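Local coordinates for protein beta-hexosaminidase Amuc_2018 (Akkermansia muciniphila, PDB 6JEB) that hydrolyses terminal non-reducing N-acetylhexosamine residues from N-glycans, chitobiose and related glycans as a zinc-containing family 20 glycoside hydrolase, at residues E18-L23 and I79-I84; Q24-Q29 and T42-G47. One frame throughout, in Å; residues are numbered along the deposited sequence.

Contact 1. Residues E18-L23 and I79-I84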
ATOM      1  N   GLU A  18      -3.800  27.800  28.625  1.00 29.02           N
ATOM      2  CA  GLU A  18      -4.045  28.936  27.751  1.00 28.50           C
ATOM      3  C   GLU A  18      -4.732  28.482  26.466  1.00 25.37           C
ATOM      4  O   GLU A  18      -4.756  27.297  26.121  1.00 23.75           O
ATOM      5  CB  GLU A  18      -2.734  29.642  27.397  1.00 30.28           C
ATOM      6  CG  GLU A  18      -1.981  30.230  28.580  1.00 34.21           C
ATOM      7  CD  GLU A  18      -1.123  29.207  29.307  1.00 39.75           C
ATOM      8  OE1 GLU A  18      -0.789  28.158  28.710  1.00 39.13           O
ATOM      9  OE2 GLU A  18      -0.782  29.455  30.481  1.00 44.28           O
ATOM     10  N   THR A  19      -5.292  29.453  25.752  1.00 26.91           N
ATOM     11  CA  THR A  19      -5.987  29.231  24.493  1.00 26.72           C
ATOM     12  C   THR A  19      -5.233  29.940  23.380  1.00 23.85           C
ATOM     13  O   THR A  19      -4.692  31.032  23.586  1.00 24.44           O
ATOM     14  CB  THR A  19      -7.411  29.795  24.579  1.00 31.02           C
ATOM     15  OG1 THR A  19      -8.121  29.132  25.632  1.00 34.44           O
ATOM     16  CG2 THR A  19      -8.155  29.596  23.270  1.00 32.24           C
ATOM     17  N   ALA A  20      -5.185  29.315  22.204  1.00 20.97           N
ATOM     18  CA  ALA A  20      -4.557  29.890  21.023  1.00 22.69           C
ATOM     19  C   ALA A  20      -5.616  30.150  19.960  1.00 23.25           C
ATOM     20  O   ALA A  20      -6.411  29.261  19.637  1.00 23.99           O
ATOM     21  CB  ALA A  20      -3.491  28.943  20.460  1.00 20.66           C
ATOM     22  N   LYS A  21      -5.620  31.365  19.414  1.00 21.10           N
ATOM     23  CA  LYS A  21      -6.480  31.718  18.293  1.00 23.48           C
ATOM     24  C   LYS A  21      -5.683  31.974  17.026  1.00 22.77           C
ATOM     25  O   LYS A  21      -6.247  32.419  16.018  1.00 24.06           O
ATOM     26  CB  LYS A  21      -7.370  32.914  18.640  1.00 25.77           C
ATOM     27  CG  LYS A  21      -8.459  32.560  19.632  1.00 29.32           C
ATOM     28  CD  LYS A  21      -9.305  33.760  20.003  1.00 34.90           C
ATOM     29  CE  LYS A  21     -10.343  33.365  21.039  1.00 39.22           C
ATOM     30  NZ  LYS A  21     -11.188  34.511  21.455  1.00 42.43           N
ATOM     31  N   THR A  22      -4.384  31.701  17.056  1.00 21.42           N
ATOM     32  CA  THR A  22      -3.540  31.769  15.881  1.00 21.80           C
ATOM     33  C   THR A  22      -2.591  30.585  15.914  1.00 21.01           C
ATOM     34  O   THR A  22      -2.212  30.103  16.986  1.00 21.87           O
ATOM     35  CB  THR A  22      -2.744  33.084  15.819  1.00 22.99           C
ATOM     36  OG1 THR A  22      -1.906  33.072  14.659  1.00 23.67           O
ATOM     37  CG2 THR A  22      -1.878  33.266  17.063  1.00 23.10           C
ATOM     38  N   LEU A  23      -2.243  30.100  14.725  1.00 19.29           N
ATOM     39  CA  LEU A  23      -1.262  29.037  14.561  1.00 17.97           C
ATOM     40  C   LEU A  23      -0.129  29.474  13.643  1.00 19.80           C
ATOM     41  O   LEU A  23       0.530  28.633  13.023  1.00 21.59           O
ATOM     42  CB  LEU A  23      -1.930  27.746  14.077  1.00 16.86           C
ATOM     43  CG  LEU A  23      -2.674  26.986  15.177  1.00 17.28           C
ATOM     44  CD1 LEU A  23      -3.682  26.003  14.592  1.00 18.10           C
ATOM     45  CD2 LEU A  23      -1.681  26.272  16.100  1.00 17.59           C
ATOM     46  N   ILE A  79      -8.114  27.000  20.232  1.00 21.63           N
ATOM     47  CA  ILE A  79      -7.744  25.632  20.589  1.00 20.12           C
ATOM     48  C   ILE A  79      -6.827  25.705  21.800  1.00 19.89           C
ATOM     49  O   ILE A  79      -6.238  26.761  22.089  1.00 20.99           O
ATOM     50  CB  ILE A  79      -7.079  24.887  19.407  1.00 21.00           C
ATOM     51  CG1 ILE A  79      -5.724  25.518  19.065  1.00 19.14           C
ATOM     52  CG2 ILE A  79      -8.018  24.837  18.200  1.00 23.18           C
ATOM     53  CD1 ILE A  79      -4.912  24.702  18.074  1.00 21.68           C
ATOM     54  N   PRO A  80      -6.673  24.603  22.536  1.00 20.38           N
ATOM     55  CA  PRO A  80      -5.771  24.626  23.691  1.00 21.38           C
ATOM     56  C   PRO A  80      -4.333  24.842  23.258  1.00 19.03           C
ATOM     57  O   PRO A  80      -3.910  24.420  22.177  1.00 19.27           O
ATOM     58  CB  PRO A  80      -5.937  23.234  24.313  1.00 23.05           C
ATOM     59  CG  PRO A  80      -7.136  22.650  23.701  1.00 24.83           C
ATOM     60  CD  PRO A  80      -7.375  23.315  22.397  1.00 22.25           C
ATOM     61  N   CYS A  81      -3.579  25.505  24.123  1.00 17.86           N
ATOM     62  CA  CYS A  81      -2.134  25.506  24.002  1.00 16.94           C
ATOM     63  C   CYS A  81      -1.585  24.184  24.531  1.00 17.37           C
ATOM     64  O   CYS A  81      -2.281  23.423  25.209  1.00 18.35           O
ATOM     65  CB  CYS A  81      -1.550  26.682  24.780  1.00 19.10           C
ATOM     66  SG  CYS A  81      -1.935  28.271  24.014  1.00 21.56           S
ATOM     67  N   GLY A  82      -0.334  23.899  24.199  1.00 16.51           N
ATOM     68  CA  GLY A  82       0.240  22.638  24.619  1.00 16.37           C
ATOM     69  C   GLY A  82       1.517  22.329  23.870  1.00 14.55           C
ATOM     70  O   GLY A  82       1.997  23.118  23.048  1.00 15.91           O
ATOM     71  N   VAL A  83       2.066  21.155  24.184  1.00 14.46           N
ATOM     72  CA  VAL A  83       3.277  20.645  23.552  1.00 13.66           C
ATOM     73  C   VAL A  83       2.988  19.249  23.025  1.00 13.81           C
ATOM     74  O   VAL A  83       2.514  18.384  23.771  1.00 15.28           O
ATOM     75  CB  VAL A  83       4.461  20.597  24.537  1.00 14.49           C
ATOM     76  CG1 VAL A  83       5.733  20.153  23.826  1.00 15.71           C
ATOM     77  CG2 VAL A  83       4.666  21.944  25.187  1.00 17.40           C
ATOM     78  N   ILE A  84       3.281  19.033  21.749  1.00 12.16           N
ATOM     79  CA  ILE A  84       3.128  17.745  21.090  1.00 12.48           C
ATOM     80  C   ILE A  84       4.529  17.244  20.777  1.00 13.25           C
ATOM     81  O   ILE A  84       5.294  17.925  20.085  1.00 14.10           O
ATOM     82  CB  ILE A  84       2.312  17.889  19.795  1.00 14.16           C
ATOM     83  CG1 ILE A  84       0.904  18.420  20.091  1.00 15.75           C
ATOM     84  CG2 ILE A  84       2.267  16.560  19.046  1.00 14.50           C
ATOM     85  CD1 ILE A  84       0.232  19.051  18.874  1.00 16.88           C
TER
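Residues 18-20 pair antiparallel with 79-81 in a short ladder: Ala20 faces Ile79 as a hydrogen-bonded pair, and Thr19 faces Pro80 as a non-hydrogen-bonded one. Ala20 N gives to Ile79 O (2.8 Å) an almost straight bond, while Ile79 N returns one to Ala20 O. The third bond runs from Cys81 N to Glu18 O at 2.9 Å; it is straight at the hydrogen (169°), although the donor stands well above the plane of the Glu18 carbonyl. Pro80 has no amide hydrogen to offer, which suits its place in the non-hydrogen-bonded pair.

Cys81 turns its side chain toward residues 18-20. With SG anti to its own carbonyl carbon (chi1 -69°), the sulfur lies between the Glu18 methylene CB, at 3.7 Å, and the Ala20 methyl CB, at 3.9 Å. Glu18 thus touches it at the base of its side chain. Ile79 buries the most surface here. Its CG1 branch sits between the backbone N and carbonyl carbon (chi1 66°), and CD1 meets Leu23 CD1 tip to tip at 3.9 Å, with Leu23 CD2 scarcely farther off. On the more exposed flank, the methyl CG2 of Thr19 rests 3.6 Å from Ile79 O, the same oxygen that Ala20 N grips.

This is an edge pairing in the small mixed sheet of the N-terminal domain, far from the active site. From Cys81 onward, strand 79-86 bonds to strand 12-16 (Cys81 with Arg16, Val83 with Glu14) and also pairs with strand 39-44. Leu23 packs on Leu68 and Leu72 of helix 55-73, Arg69 of that helix hydrogen-bonds Leu23 O, and Ala20 lies against Val43.

Contact 2. Residues Q24-Q29 and T42-G47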
ATOM      1  N   GLN A  24       0.094  30.783  13.546  1.00 20.54           N
ATOM      2  CA  GLN A  24       1.230  31.312  12.811  1.00 20.77           C
ATOM      3  C   GLN A  24       2.506  30.649  13.299  1.00 18.81           C
ATOM      4  O   GLN A  24       2.742  30.534  14.502  1.00 19.33           O
ATOM      5  CB  GLN A  24       1.315  32.825  13.040  1.00 24.56           C
ATOM      6  CG  GLN A  24       2.597  33.460  12.534  1.00 28.92           C
ATOM      7  CD  GLN A  24       2.736  34.918  12.955  1.00 37.02           C
ATOM      8  OE1 GLN A  24       1.741  35.602  13.198  1.00 39.42           O
ATOM      9  NE2 GLN A  24       3.977  35.397  13.045  1.00 39.30           N
ATOM     10  N   LEU A  25       3.323  30.197  12.363  1.00 17.40           N
ATOM     11  CA  LEU A  25       4.551  29.502  12.714  1.00 17.42           C
ATOM     12  C   LEU A  25       5.604  30.539  13.103  1.00 17.26           C
ATOM     13  O   LEU A  25       6.052  31.326  12.261  1.00 17.91           O
ATOM     14  CB  LEU A  25       4.985  28.643  11.534  1.00 20.98           C
ATOM     15  CG  LEU A  25       6.001  27.545  11.794  1.00 20.67           C
ATOM     16  CD1 LEU A  25       5.571  26.640  12.957  1.00 16.88           C
ATOM     17  CD2 LEU A  25       6.238  26.735  10.515  1.00 18.68           C
ATOM     18  N   LEU A  26       5.992  30.548  14.384  1.00 15.80           N
ATOM     19  CA  LEU A  26       6.939  31.523  14.916  1.00 16.96           C
ATOM     20  C   LEU A  26       8.383  31.058  14.814  1.00 15.85           C
ATOM     21  O   LEU A  26       9.298  31.893  14.748  1.00 17.64           O
ATOM     22  CB  LEU A  26       6.634  31.797  16.391  1.00 18.33           C
ATOM     23  CG  LEU A  26       5.245  32.353  16.700  1.00 21.11           C
ATOM     24  CD1 LEU A  26       5.037  32.443  18.207  1.00 20.75           C
ATOM     25  CD2 LEU A  26       5.088  33.714  16.041  1.00 25.60           C
ATOM     26  N   SER A  27       8.609  29.748  14.816  1.00 15.76           N
ATOM     27  CA  SER A  27       9.948  29.203  14.695  1.00 15.34           C
ATOM     28  C   SER A  27       9.846  27.831  14.051  1.00 14.98           C
ATOM     29  O   SER A  27       8.819  27.154  14.155  1.00 15.79           O
ATOM     30  CB  SER A  27      10.671  29.127  16.044  1.00 18.17           C
ATOM     31  OG  SER A  27      10.012  28.238  16.918  1.00 19.91           O
ATOM     32  N   ASP A  28      10.926  27.438  13.377  1.00 13.87           N
ATOM     33  CA  ASP A  28      10.933  26.218  12.573  1.00 14.52           C
ATOM     34  C   ASP A  28      12.405  25.819  12.531  1.00 13.34           C
ATOM     35  O   ASP A  28      13.168  26.357  11.725  1.00 15.77           O
ATOM     36  CB  ASP A  28      10.392  26.524  11.185  1.00 14.60           C
ATOM     37  CG  ASP A  28      10.321  25.306  10.275  1.00 16.13           C
ATOM     38  OD1 ASP A  28      10.777  24.206  10.658  1.00 17.14           O
ATOM     39  OD2 ASP A  28       9.789  25.460   9.152  1.00 17.16           O
ATOM     40  N   GLN A  29      12.797  24.914  13.424  1.00 14.47           N
ATOM     41  CA  GLN A  29      14.204  24.651  13.699  1.00 15.03           C
ATOM     42  C   GLN A  29      14.487  23.164  13.600  1.00 14.23           C
ATOM     43  O   GLN A  29      13.662  22.341  14.002  1.00 14.83           O
ATOM     44  CB  GLN A  29      14.558  25.090  15.122  1.00 18.51           C
ATOM     45  CG  GLN A  29      14.390  26.568  15.368  1.00 24.55           C
ATOM     46  CD  GLN A  29      14.774  26.954  16.777  1.00 33.17           C
ATOM     47  OE1 GLN A  29      13.936  26.962  17.680  1.00 37.78           O
ATOM     48  NE2 GLN A  29      16.049  27.259  16.981  1.00 36.62           N
ATOM     49  N   THR A  42       4.963  23.150  19.640  1.00 14.23           N
ATOM     50  CA  THR A  42       4.467  23.861  20.812  1.00 14.60           C
ATOM     51  C   THR A  42       3.481  24.927  20.356  1.00 14.10           C
ATOM     52  O   THR A  42       3.821  25.789  19.537  1.00 15.44           O
ATOM     53  CB  THR A  42       5.624  24.478  21.599  1.00 14.69           C
ATOM     54  OG1 THR A  42       6.543  23.437  21.960  1.00 15.79           O
ATOM     55  CG2 THR A  42       5.111  25.162  22.870  1.00 15.99           C
ATOM     56  N   VAL A  43       2.263  24.857  20.880  1.00 14.97           N
ATOM     57  CA  VAL A  43       1.194  25.793  20.555  1.00 14.92           C
ATOM     58  C   VAL A  43       1.097  26.793  21.701  1.00 15.11           C
ATOM     59  O   VAL A  43       0.872  26.401  22.853  1.00 16.60           O
ATOM     60  CB  VAL A  43      -0.134  25.046  20.350  1.00 16.06           C
ATOM     61  CG1 VAL A  43      -1.293  26.025  20.139  1.00 17.72           C
ATOM     62  CG2 VAL A  43      -0.016  24.071  19.174  1.00 16.43           C
ATOM     63  N   THR A  44       1.300  28.074  21.400  1.00 16.08           N
ATOM     64  CA  THR A  44       1.233  29.159  22.370  1.00 16.53           C
ATOM     65  C   THR A  44       0.205  30.188  21.908  1.00 18.13           C
ATOM     66  O   THR A  44      -0.196  30.183  20.740  1.00 18.15           O
ATOM     67  CB  THR A  44       2.598  29.857  22.532  1.00 17.63           C
ATOM     68  OG1 THR A  44       2.801  30.786  21.456  1.00 18.12           O
ATOM     69  CG2 THR A  44       3.745  28.843  22.583  1.00 18.76           C
ATOM     70  N   PRO A  45      -0.235  31.099  22.786  1.00 18.56           N
ATOM     71  CA  PRO A  45      -1.197  32.119  22.334  1.00 19.73           C
ATOM     72  C   PRO A  45      -0.656  33.024  21.241  1.00 20.81           C
ATOM     73  O   PRO A  45      -1.446  33.667  20.536  1.00 22.28           O
ATOM     74  CB  PRO A  45      -1.503  32.911  23.612  1.00 20.50           C
ATOM     75  CG  PRO A  45      -1.202  31.951  24.729  1.00 21.85           C
ATOM     76  CD  PRO A  45      -0.007  31.179  24.243  1.00 19.92           C
ATOM     77  N   GLN A  46       0.660  33.107  21.088  1.00 20.17           N
ATOM     78  CA  GLN A  46       1.271  33.958  20.079  1.00 20.79           C
ATOM     79  C   GLN A  46       1.511  33.234  18.762  1.00 21.35           C
ATOM     80  O   GLN A  46       1.832  33.887  17.764  1.00 23.71           O
ATOM     81  CB  GLN A  46       2.605  34.512  20.594  1.00 22.06           C
ATOM     82  CG  GLN A  46       2.490  35.394  21.842  1.00 25.56           C
ATOM     83  CD  GLN A  46       2.305  34.605  23.134  1.00 28.07           C
ATOM     84  OE1 GLN A  46       2.806  33.491  23.278  1.00 29.87           O
ATOM     85  NE2 GLN A  46       1.582  35.191  24.084  1.00 29.81           N
ATOM     86  N   GLY A  47       1.367  31.916  18.734  1.00 18.98           N
ATOM     87  CA  GLY A  47       1.668  31.131  17.562  1.00 18.64           C
ATOM     88  C   GLY A  47       2.389  29.857  17.950  1.00 18.05           C
ATOM     89  O   GLY A  47       2.540  29.530  19.130  1.00 19.05           O
TER
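Leu26, Gly47 and Gln46 carry this contact, in which a leucine side chain lies against the last peptide of a tight turn. Leu26 directs its CB toward residues 42-47, and CG, held anti to its own carbonyl carbon (chi1 -60°), brings the isopropyl end over the Gln46-Gly47 link. CD1 does most of the touching: it lies 3.5 Å from Gln46 O and 3.7 Å from Gly47 CA. CD2 adds a looser approach to the same carbonyl oxygen. Gln46 contributes CB alone, 4.0 Å from Leu26 CD1; its chain bends at chi2 and carries the amide away from the leucine.

Gly47 is closely faced by the other segment, its CA only 3.3 Å from Gln24 O, with the leucine also close against it. The backbone angles of this residue (phi 138°, psi -173°) suit glycine.

The turn is also fixed from within. Thr44 N and Thr44 OG1 both give hydrogen bonds to Gly47 O, the hydroxyl at 2.7 Å, and Gly47 N returns one to Thr44 O. In addition, Thr44 OG1 accepts from Gln46 N at 3.2 Å, through a bent bond. The hydroxyl thus acts in both directions and ties the start of the turn to its third and fourth residues.

Between the two segments themselves the contact is van der Waals packing of side chain and backbone at the surface. The parallel strand pairing lies just past it, where Gln24 and Leu26 bond to Ala48. Thr44 to Gly47 form a type I beta turn reinforced by an ST turn, together making the tight hairpin connection between strands 39-44 and 47-52, with Leu26 of strand 25-30, which pairs in parallel with 47-52, packed against its exit.

From the N terminus, residues 18-23 come first and run directly into 24-29, so the two contacts share one continuous stretch of chain. Contact 2 closes the shorter loop, returning at 42-47. Contact 1 closes only at 79-84, after strand 47-52 and helix 55-73, and so encloses the whole of contact 2. Their centres are about 9 Å apart and they touch: Gly82 O and Val43 N, 2.8 Å apart, probably form a hydrogen bond, and Cys81 SG packs on Pro45 CD. Strands 39-44 and 79-86, neighbours in one sheet, thereby join both contacts within the N-terminal domain of this family 20 enzyme, apart from its catalytic barrel.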